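Long-range contacts in 6-phospho-beta-d glycosidase (Streptococcus pyogenes, PDB 5FOO), which probably hydrolyses the beta-glycosidic bond of 6-phosphorylated beta-glucosides, as a member of glycoside hydrolase family 1: residues E165-V170 and D250-A255; L223-A228 and L294-Y299; A255-K260 and N289-L294. The protein carries 1 engineered substitution. All coordinates share one frame; numbering follows the deposited sequence.

Interaction 1 (E165-V170 and D250-A255). With JAZ (6-phosphocyclophellitol), chain G.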
loop_
_atom_site.group_PDB
_atom_site.type_symbol
_atom_site.label_atom_id
_atom_site.label_comp_id
_atom_site.label_asym_id
_atom_site.label_seq_id
_atom_site.Cartn_x
_atom_site.Cartn_y
_atom_site.Cartn_z
ATOM N N GLU A 165 2.941 0.682 -2.344
ATOM C CA GLU A 165 3.070 -0.225 -3.493
ATOM C C GLU A 165 3.301 0.466 -4.828
ATOM O O GLU A 165 2.427 0.465 -5.736
ATOM C CB GLU A 165 1.880 -1.172 -3.587
ATOM C CG GLU A 165 1.641 -2.038 -2.386
ATOM C CD GLU A 165 0.208 -2.687 -2.399
ATOM O OE1 GLU A 165 -0.923 -2.016 -2.456
ATOM O OE2 GLU A 165 0.229 -3.911 -2.306
ATOM N N PRO A 166 4.479 1.064 -4.954
ATOM C CA PRO A 166 4.786 1.712 -6.158
ATOM C C PRO A 166 4.760 0.812 -7.391
ATOM O O PRO A 166 4.377 1.314 -8.470
ATOM C CB PRO A 166 6.138 2.334 -5.893
ATOM C CG PRO A 166 6.761 1.468 -4.895
ATOM C CD PRO A 166 5.592 1.154 -4.002
ATOM N N MET A 167 5.039 -0.482 -7.260
ATOM C CA MET A 167 4.925 -1.371 -8.464
ATOM C C MET A 167 3.473 -1.545 -8.926
ATOM O O MET A 167 3.227 -1.853 -10.065
ATOM C CB MET A 167 5.559 -2.763 -8.224
ATOM C CG MET A 167 5.582 -3.682 -9.499
ATOM S SD MET A 167 6.427 -2.846 -10.846
ATOM C CE MET A 167 8.087 -3.290 -10.466
ATOM N N VAL A 168 2.507 -1.414 -8.017
ATOM C CA VAL A 168 1.089 -1.403 -8.358
ATOM C C VAL A 168 0.728 -0.154 -9.204
ATOM O O VAL A 168 -0.080 -0.238 -10.097
ATOM C CB VAL A 168 0.162 -1.541 -7.124
ATOM C CG1 VAL A 168 -1.290 -1.416 -7.510
ATOM C CG2 VAL A 168 0.403 -2.893 -6.415
ATOM N N VAL A 169 1.319 0.992 -8.920
ATOM C CA VAL A 169 1.151 2.168 -9.772
ATOM C C VAL A 169 1.750 1.932 -11.193
ATOM O O VAL A 169 1.138 2.327 -12.199
ATOM C CB VAL A 169 1.842 3.382 -9.141
ATOM C CG1 VAL A 169 1.884 4.565 -10.091
ATOM C CG2 VAL A 169 1.096 3.803 -7.888
ATOM N N VAL A 170 2.954 1.376 -11.245
ATOM C CA VAL A 170 3.617 1.092 -12.466
ATOM C C VAL A 170 2.719 0.145 -13.297
ATOM O O VAL A 170 2.496 0.409 -14.458
ATOM C CB VAL A 170 4.901 0.348 -12.200
ATOM C CG1 VAL A 170 5.497 -0.255 -13.485
ATOM C CG2 VAL A 170 5.931 1.229 -11.524
ATOM N N ASP A 250 12.315 -7.443 -6.175
ATOM C CA ASP A 250 13.680 -6.953 -6.013
ATOM C C ASP A 250 13.920 -5.527 -6.413
ATOM O O ASP A 250 14.691 -4.840 -5.727
ATOM C CB ASP A 250 14.667 -7.816 -6.718
ATOM C CG ASP A 250 14.739 -9.196 -6.173
ATOM O OD1 ASP A 250 13.925 -9.609 -5.307
ATOM O OD2 ASP A 250 15.591 -9.909 -6.674
ATOM N N LEU A 251 13.288 -5.061 -7.500
ATOM C CA LEU A 251 13.539 -3.710 -8.022
ATOM C C LEU A 251 13.369 -2.718 -6.839
ATOM O O LEU A 251 14.278 -2.010 -6.472
ATOM C CB LEU A 251 12.560 -3.379 -9.162
ATOM C CG LEU A 251 12.831 -2.127 -9.995
ATOM C CD1 LEU A 251 11.876 -2.023 -11.203
ATOM C CD2 LEU A 251 12.687 -0.858 -9.186
ATOM N N PHE A 252 12.193 -2.681 -6.249
ATOM C CA PHE A 252 11.947 -1.664 -5.233
ATOM C C PHE A 252 12.608 -2.006 -3.866
ATOM O O PHE A 252 12.984 -1.076 -3.142
ATOM C CB PHE A 252 10.459 -1.350 -5.074
ATOM C CG PHE A 252 9.878 -0.515 -6.196
ATOM C CD1 PHE A 252 10.227 0.804 -6.364
ATOM C CD2 PHE A 252 8.956 -1.073 -7.100
ATOM C CE1 PHE A 252 9.684 1.590 -7.394
ATOM C CE2 PHE A 252 8.440 -0.316 -8.167
ATOM C CZ PHE A 252 8.788 1.025 -8.300
ATOM N N MET A 253 12.697 -3.287 -3.508
ATOM C CA MET A 253 13.340 -3.694 -2.250
ATOM C C MET A 253 14.825 -3.383 -2.224
ATOM O O MET A 253 15.297 -2.826 -1.262
ATOM C CB MET A 253 13.147 -5.151 -1.929
ATOM C CG MET A 253 11.759 -5.491 -1.419
ATOM S SD MET A 253 11.421 -4.886 0.250
ATOM C CE MET A 253 12.561 -5.901 1.185
ATOM N N GLU A 254 15.528 -3.708 -3.309
ATOM C CA GLU A 254 16.948 -3.471 -3.417
ATOM C C GLU A 254 17.195 -1.996 -3.368
ATOM O O GLU A 254 18.099 -1.578 -2.686
ATOM C CB GLU A 254 17.584 -4.109 -4.658
ATOM C CG GLU A 254 17.675 -5.626 -4.621
ATOM C CD GLU A 254 18.490 -6.132 -3.445
ATOM O OE1 GLU A 254 19.488 -5.476 -3.075
ATOM O OE2 GLU A 254 18.119 -7.191 -2.907
ATOM N N ALA A 255 16.422 -1.202 -4.106
ATOM C CA ALA A 255 16.571 0.241 -4.050
ATOM C C ALA A 255 16.237 0.845 -2.662
ATOM O O ALA A 255 16.983 1.676 -2.164
ATOM C CB ALA A 255 15.732 0.907 -5.092
HETATM C C2 JAZ G . -6.807 -1.965 -1.520
HETATM C C3 JAZ G . -5.666 -1.133 -0.896
HETATM C C4 JAZ G . -4.308 -1.698 -1.297
HETATM C C5 JAZ G . -4.136 -3.154 -0.886
HETATM C C6 JAZ G . -5.300 -3.985 -1.378
HETATM C C7 JAZ G . -6.654 -3.387 -0.994
HETATM C C8 JAZ G . -7.819 -4.303 -1.360
HETATM O O9 JAZ G . -7.822 -4.437 -2.779
HETATM P P10 JAZ G . -9.204 -4.659 -3.529
HETATM O O11 JAZ G . -8.823 -4.697 -4.966
HETATM O O12 JAZ G . -10.227 -3.706 -3.068
HETATM O O13 JAZ G . -9.699 -5.960 -3.068
HETATM O O14 JAZ G . -5.187 -4.184 -2.793
HETATM O O15 JAZ G . -8.084 -1.480 -1.090
HETATM O O16 JAZ G . -5.788 0.171 -1.406
HETATM O O17 JAZ G . -3.270 -0.906 -0.745
#
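P166 turns its CB-CG edge onto one face of the F252 ring. This is a CH-pi contact. P166 CG stands 3.7 Å from the centroid of the F252 ring and only 6° off the ring normal, so it sits over the middle of the face. The two side chains run past each other in opposite directions. L251 CD2, from the preceding residue of the same helix, lies over the centre of the other face. The ring is thus held between a proline and a leucine.

The remaining side-chain contacts are apolar. M167 turns its CG anti to the backbone N (chi1 -175°) and then bends twice along the chain. This brings M167 CE to 3.8 Å from F252 CE2. M167 CE is also 4.1 Å from L251 CD1, where the two side chains cross at about a right angle. V170 CG2 comes in near the plane of the ring, at its edge, 4.3 Å from F252 CZ. A193 and L196 of helix 186-208 touch V170, and A193 also touches L251. L223 of strand 218-224 reaches both P166 and F252.

No hydrogen bond joins the two segments. The polar contact is with the ligand. E165 is the N-cap residue of helix 166-174, and its CB points away from helix 235-258. E165 OE1 accepts a hydrogen bond of 3.1 Å from O17 of 6-phosphocyclophellitol. Its OE2 is bonded to N224 and Y299.

The axes of the short helical segments 166-170 and 250-255 come within 11.1 Å, at 141° between their N-to-C directions. F252 reaches across the gap, with P166, M167, V170 and L251 around it. N164, E165 and P166 match the Asn-Glu-Pro signature of family 1, which follows the fourth barrel strand. One side of this turn faces the sugar pocket, and the other packs on the helical layer of the (beta/alpha)8 barrel.

Interaction 2 (L223-A228 and L294-Y299). With JAZ (6-phosphocyclophellitol), chain G.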
loop_
_atom_site.group_PDB
_atom_site.type_symbol
_atom_site.label_atom_id
_atom_site.label_comp_id
_atom_site.label_asym_id
_atom_site.label_seq_id
_atom_site.Cartn_x
_atom_site.Cartn_y
_atom_site.Cartn_z
ATOM N N LEU A 223 5.981 -1.771 0.541
ATOM C CA LEU A 223 6.302 -2.595 -0.602
ATOM C C LEU A 223 5.615 -3.949 -0.493
ATOM O O LEU A 223 4.922 -4.177 0.469
ATOM C CB LEU A 223 7.805 -2.758 -0.762
ATOM C CG LEU A 223 8.623 -1.501 -0.913
ATOM C CD1 LEU A 223 10.076 -1.856 -1.101
ATOM C CD2 LEU A 223 8.163 -0.616 -2.057
ATOM N N ASN A 224 5.722 -4.779 -1.547
ATOM C CA ASN A 224 5.291 -6.209 -1.558
ATOM C C ASN A 224 6.522 -7.095 -1.561
ATOM O O ASN A 224 7.509 -6.884 -2.321
ATOM C CB ASN A 224 4.478 -6.524 -2.795
ATOM C CG ASN A 224 2.962 -6.298 -2.597
ATOM O OD1 ASN A 224 2.231 -7.218 -2.149
ATOM N ND2 ASN A 224 2.464 -5.094 -2.995
ATOM N N LEU A 225 6.519 -8.086 -0.697
ATOM C CA LEU A 225 7.547 -9.092 -0.792
ATOM C C LEU A 225 6.873 -10.469 -1.028
ATOM O O LEU A 225 7.458 -11.506 -0.748
ATOM C CB LEU A 225 8.423 -9.029 0.460
ATOM C CG LEU A 225 9.903 -9.406 0.523
ATOM C CD1 LEU A 225 10.781 -8.891 -0.598
ATOM C CD2 LEU A 225 10.429 -8.887 1.842
ATOM N N THR A 226 5.662 -10.455 -1.561
ATOM C CA THR A 226 4.920 -11.707 -1.874
ATOM C C THR A 226 5.788 -12.649 -2.734
ATOM O O THR A 226 6.283 -12.223 -3.727
ATOM C CB THR A 226 3.597 -11.368 -2.545
ATOM O OG1 THR A 226 2.829 -10.500 -1.682
ATOM C CG2 THR A 226 2.764 -12.658 -2.883
ATOM N N PRO A 227 6.081 -13.884 -2.283
ATOM C CA PRO A 227 6.843 -14.747 -3.115
ATOM C C PRO A 227 6.129 -15.057 -4.458
ATOM O O PRO A 227 4.893 -15.062 -4.499
ATOM C CB PRO A 227 6.928 -16.041 -2.299
ATOM C CG PRO A 227 6.753 -15.595 -0.896
ATOM C CD PRO A 227 5.666 -14.568 -1.057
ATOM N N ALA A 228 6.915 -15.262 -5.518
ATOM C CA ALA A 228 6.383 -15.748 -6.823
ATOM C C ALA A 228 6.697 -17.239 -6.847
ATOM O O ALA A 228 7.803 -17.641 -7.197
ATOM C CB ALA A 228 7.044 -14.993 -7.961
ATOM N N LEU A 294 10.408 -0.773 6.805
ATOM C CA LEU A 294 9.468 -1.042 5.706
ATOM C C LEU A 294 8.122 -1.400 6.221
ATOM O O LEU A 294 7.976 -2.030 7.294
ATOM C CB LEU A 294 9.912 -2.206 4.854
ATOM C CG LEU A 294 11.114 -1.938 3.951
ATOM C CD1 LEU A 294 11.631 -3.278 3.464
ATOM C CD2 LEU A 294 10.860 -0.974 2.802
ATOM N N GLY A 295 7.135 -1.055 5.423
ATOM C CA GLY A 295 5.884 -1.780 5.490
ATOM C C GLY A 295 5.857 -2.775 4.362
ATOM O O GLY A 295 6.290 -2.463 3.226
ATOM N N LEU A 296 5.389 -3.968 4.675
ATOM C CA LEU A 296 5.246 -5.027 3.714
ATOM C C LEU A 296 3.802 -5.450 3.674
ATOM O O LEU A 296 3.240 -5.763 4.701
ATOM C CB LEU A 296 6.112 -6.230 4.057
ATOM C CG LEU A 296 7.583 -5.886 3.980
ATOM C CD1 LEU A 296 8.371 -7.149 4.238
ATOM C CD2 LEU A 296 8.001 -5.295 2.634
ATOM N N ASN A 297 3.202 -5.391 2.488
ATOM C CA ASN A 297 1.795 -5.735 2.272
ATOM C C ASN A 297 1.676 -7.171 1.827
ATOM O O ASN A 297 2.448 -7.646 0.991
ATOM C CB ASN A 297 1.093 -4.830 1.241
ATOM C CG ASN A 297 0.960 -3.373 1.695
ATOM O OD1 ASN A 297 1.035 -3.027 2.883
ATOM N ND2 ASN A 297 0.766 -2.512 0.743
ATOM N N PHE A 298 0.724 -7.870 2.431
ATOM C CA PHE A 298 0.368 -9.211 1.981
ATOM C C PHE A 298 -1.130 -9.519 2.102
ATOM O O PHE A 298 -1.698 -9.526 3.194
ATOM C CB PHE A 298 1.139 -10.310 2.743
ATOM C CG PHE A 298 0.779 -11.637 2.262
ATOM C CD1 PHE A 298 1.314 -12.095 1.068
ATOM C CD2 PHE A 298 -0.193 -12.360 2.901
ATOM C CE1 PHE A 298 0.913 -13.309 0.562
ATOM C CE2 PHE A 298 -0.600 -13.563 2.426
ATOM C CZ PHE A 298 -0.074 -14.035 1.234
ATOM N N TYR A 299 -1.747 -9.836 0.981
ATOM C CA TYR A 299 -3.185 -10.203 1.009
ATOM C C TYR A 299 -3.594 -11.286 -0.022
ATOM O O TYR A 299 -4.685 -11.813 0.078
ATOM C CB TYR A 299 -4.057 -8.950 0.846
ATOM C CG TYR A 299 -3.572 -8.072 -0.253
ATOM C CD1 TYR A 299 -2.561 -7.142 -0.017
ATOM C CD2 TYR A 299 -4.068 -8.192 -1.565
ATOM C CE1 TYR A 299 -2.061 -6.346 -1.047
ATOM C CE2 TYR A 299 -3.561 -7.385 -2.581
ATOM C CZ TYR A 299 -2.560 -6.483 -2.313
ATOM O OH TYR A 299 -2.044 -5.654 -3.270
HETATM C C2 JAZ G . -6.807 -1.965 -1.520
HETATM C C3 JAZ G . -5.666 -1.133 -0.896
HETATM C C4 JAZ G . -4.308 -1.698 -1.297
HETATM C C5 JAZ G . -4.136 -3.154 -0.886
HETATM C C6 JAZ G . -5.300 -3.985 -1.378
HETATM C C7 JAZ G . -6.654 -3.387 -0.994
HETATM C C8 JAZ G . -7.819 -4.303 -1.360
HETATM O O9 JAZ G . -7.822 -4.437 -2.779
HETATM P P10 JAZ G . -9.204 -4.659 -3.529
HETATM O O11 JAZ G . -8.823 -4.697 -4.966
HETATM O O12 JAZ G . -10.227 -3.706 -3.068
HETATM O O13 JAZ G . -9.699 -5.960 -3.068
HETATM O O14 JAZ G . -5.187 -4.184 -2.793
HETATM O O15 JAZ G . -8.084 -1.480 -1.090
HETATM O O16 JAZ G . -5.788 0.171 -1.406
HETATM O O17 JAZ G . -3.270 -0.906 -0.745
HETATM O O HOH W 1 -0.217 -9.682 -1.714
#
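L223 O is approached by two groups of the neighbouring strand. N297 N donates a nearly straight hydrogen bond of 2.9 Å to L223 O, and L296 CA makes a CA-H...O contact with it at 3.4 Å. L223 N in turn donates to G295 O at 2.8 Å. This is parallel pairing of strands 218-224 and 293-297, the fifth and sixth strands of the (beta/alpha)8 barrel.

L223 and L296 put their side chains on the face covered by helices. L223 CD1 meets L294 CD2 obliquely, and M253 touches both leucines. Further along, L225 CD2 packs 3.6 Å from L296 CD1. M353 of helix 344-356 lies against both of these side chains.

N224 and N297 point to the interior. N224 OD1 and N297 O are 3.2 Å apart, but both are acceptors and do not bond. N224 instead uses ND2 to hold E165. N297 bonds to S365 and N164.

Past the strand ends, T226 OG1 sits at the edge of the F298 ring, 3.5 Å from F298 CD1. With CG between the backbone N and the carbonyl carbon (chi1 46°), the Y299 ring is set between ligand and water. One face of the Y299 ring is turned to the ligand, with C6 of 6-phosphocyclophellitol displaced toward the rim. Over the centre of the opposite face is a water, which accepts from Y299 N at 3.1 Å and bonds to T226 OG1.

Interaction 3 (A255-K260 and N289-L294)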
loop_
_atom_site.group_PDB
_atom_site.type_symbol
_atom_site.label_atom_id
_atom_site.label_comp_id
_atom_site.label_asym_id
_atom_site.label_seq_id
_atom_site.Cartn_x
_atom_site.Cartn_y
_atom_site.Cartn_z
ATOM N N ALA A 255 16.422 -1.202 -4.106
ATOM C CA ALA A 255 16.571 0.241 -4.050
ATOM C C ALA A 255 16.237 0.845 -2.662
ATOM O O ALA A 255 16.983 1.676 -2.164
ATOM C CB ALA A 255 15.732 0.907 -5.092
ATOM N N ALA A 256 15.144 0.419 -2.033
ATOM C CA ALA A 256 14.763 0.929 -0.706
ATOM C C ALA A 256 15.805 0.636 0.403
ATOM O O ALA A 256 16.144 1.527 1.156
ATOM C CB ALA A 256 13.426 0.379 -0.286
ATOM N N VAL A 257 16.271 -0.611 0.475
ATOM C CA VAL A 257 17.034 -1.116 1.574
ATOM C C VAL A 257 18.543 -0.986 1.302
ATOM O O VAL A 257 19.258 -0.549 2.155
ATOM C CB VAL A 257 16.723 -2.595 1.795
ATOM C CG1 VAL A 257 17.589 -3.170 2.889
ATOM C CG2 VAL A 257 15.223 -2.817 2.117
ATOM N N HIS A 258 19.015 -1.391 0.118
ATOM C CA HIS A 258 20.409 -1.381 -0.225
ATOM C C HIS A 258 20.765 -0.259 -1.117
ATOM O O HIS A 258 21.915 -0.096 -1.338
ATOM C CB HIS A 258 20.907 -2.718 -0.793
ATOM C CG HIS A 258 20.761 -3.870 0.165
ATOM N ND1 HIS A 258 20.005 -4.989 -0.117
ATOM C CD2 HIS A 258 21.219 -4.045 1.430
ATOM C CE1 HIS A 258 20.031 -5.821 0.909
ATOM N NE2 HIS A 258 20.730 -5.252 1.877
ATOM N N GLY A 259 19.837 0.566 -1.580
ATOM C CA GLY A 259 20.235 1.771 -2.345
ATOM C C GLY A 259 20.850 1.450 -3.729
ATOM O O GLY A 259 21.612 2.265 -4.261
ATOM N N LYS A 260 20.508 0.287 -4.302
ATOM C CA LYS A 260 20.989 -0.142 -5.624
ATOM C C LYS A 260 19.866 -0.842 -6.358
ATOM O O LYS A 260 18.961 -1.404 -5.750
ATOM C CB LYS A 260 22.159 -1.148 -5.525
ATOM C CG LYS A 260 23.243 -0.841 -4.517
ATOM N N ASN A 289 20.296 7.341 0.427
ATOM C CA ASN A 289 19.002 7.715 1.031
ATOM C C ASN A 289 18.081 6.532 0.958
ATOM O O ASN A 289 17.277 6.388 0.003
ATOM C CB ASN A 289 18.434 8.892 0.316
ATOM C CG ASN A 289 19.276 10.141 0.501
ATOM O OD1 ASN A 289 20.109 10.548 -0.344
ATOM N ND2 ASN A 289 19.056 10.760 1.588
ATOM N N ARG A 290 18.286 5.643 1.923
ATOM C CA ARG A 290 17.588 4.360 2.010
ATOM C C ARG A 290 16.661 4.332 3.272
ATOM O O ARG A 290 16.773 5.153 4.173
ATOM C CB ARG A 290 18.618 3.230 2.072
ATOM C CG ARG A 290 19.659 3.257 0.949
ATOM C CD ARG A 290 20.859 2.311 1.237
ATOM N NE ARG A 290 21.631 2.786 2.419
ATOM C CZ ARG A 290 21.715 2.178 3.601
ATOM N NH1 ARG A 290 21.155 0.979 3.816
ATOM N NH2 ARG A 290 22.422 2.762 4.576
ATOM N N VAL A 291 15.751 3.378 3.322
ATOM C CA VAL A 291 14.697 3.394 4.327
ATOM C C VAL A 291 15.218 3.078 5.733
ATOM O O VAL A 291 16.184 2.384 5.857
ATOM C CB VAL A 291 13.587 2.394 3.978
ATOM C CG1 VAL A 291 12.944 2.722 2.615
ATOM C CG2 VAL A 291 14.072 0.951 4.080
ATOM N N ASP A 292 14.555 3.563 6.777
ATOM C CA ASP A 292 14.815 3.113 8.215
ATOM C C ASP A 292 14.106 1.803 8.477
ATOM O O ASP A 292 14.532 0.966 9.267
ATOM C CB ASP A 292 14.235 4.156 9.172
ATOM C CG ASP A 292 14.899 5.470 9.007
ATOM O OD1 ASP A 292 16.121 5.379 9.037
ATOM O OD2 ASP A 292 14.293 6.567 8.830
ATOM N N TYR A 293 12.988 1.621 7.789
ATOM C CA TYR A 293 12.130 0.484 7.995
ATOM C C TYR A 293 11.142 0.328 6.824
ATOM O O TYR A 293 11.093 1.187 5.928
ATOM C CB TYR A 293 11.413 0.582 9.352
ATOM C CG TYR A 293 10.505 1.719 9.654
ATOM C CD1 TYR A 293 10.173 2.687 8.744
ATOM C CD2 TYR A 293 9.909 1.793 10.924
ATOM C CE1 TYR A 293 9.317 3.701 9.050
ATOM C CE2 TYR A 293 9.061 2.823 11.256
ATOM C CZ TYR A 293 8.729 3.742 10.295
ATOM O OH TYR A 293 7.882 4.770 10.608
ATOM N N LEU A 294 10.408 -0.773 6.805
ATOM C CA LEU A 294 9.468 -1.042 5.706
ATOM C C LEU A 294 8.122 -1.400 6.221
ATOM O O LEU A 294 7.976 -2.030 7.294
ATOM C CB LEU A 294 9.912 -2.206 4.854
ATOM C CG LEU A 294 11.114 -1.938 3.951
ATOM C CD1 LEU A 294 11.631 -3.278 3.464
ATOM C CD2 LEU A 294 10.860 -0.974 2.802
HETATM O O HOH W 2 16.179 4.203 -1.636
#
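R290 lays its side chain along the last turn of helix 235-258. R290 CB lies 3.1 Å from A256 O. CG is anti to the carbonyl carbon (chi1 -53°), which directs the chain toward G259, and R290 CG comes to 3.7 Å from G259 CA. R290 CD then passes over the same backbone, 3.5 Å from G259 N. G259 is where the chain leaves the helix, with positive phi, and the methylenes of R290 rest on its bare main chain. At chi3 the arginine bends, and this turns the guanidinium back to the helix end. R290 NH1 donates to V257 O at 2.9 Å, with an N-H...O angle of 160°. The carbonyl oxygen lies at the edge of the guanidinium and close to its plane.

The next residue adds a main-chain bond. V291 N donates to A256 O, also at 2.9 Å. A water donates to both A255 O and N289 O, and so bridges the two chain segments.

The rest of the contact is apolar. A256 CB meets V291 CG1 at 3.8 Å. V257 CG2 reaches L294 CD1 at 3.9 Å, the two side chains crossing at about a right angle. I360 touches V257 and V291, and T221 of strand 218-224 touches A256 and L294. The contact joins the C-terminal end of helix 235-258 to the segment leading into strand 293-297.

Three successive carbonyls at the helix end, those of A255, A256 and V257, therefore receive a water, a backbone amide and a guanidinium. A positive charge placed there is probably favourable, because the C-terminal end of a helix carries partial negative charge.

Interactions 1 and 2 meet at the sugar pocket, with centres about 10 Å apart, and both touch the ligand. E165 OE2 of interaction 1 lies 2.6 Å from N224 ND2 and 3.0 Å from Y299 OH of interaction 2, which probably helps position the carboxylate that binds 6-phosphocyclophellitol. Strand 218-224, helix 235-258 and strand 293-297 form a beta-alpha-beta crossover. Interaction 3 lies where the helix ends and strand 293-297 is approached, its centre about 12 Å from that of interaction 1. It shares A255 with interaction 1 and L294 with interaction 2. M253 of interaction 1 packs on both L223 and L294, with M253 SD 3.6 Å from L223 CD1.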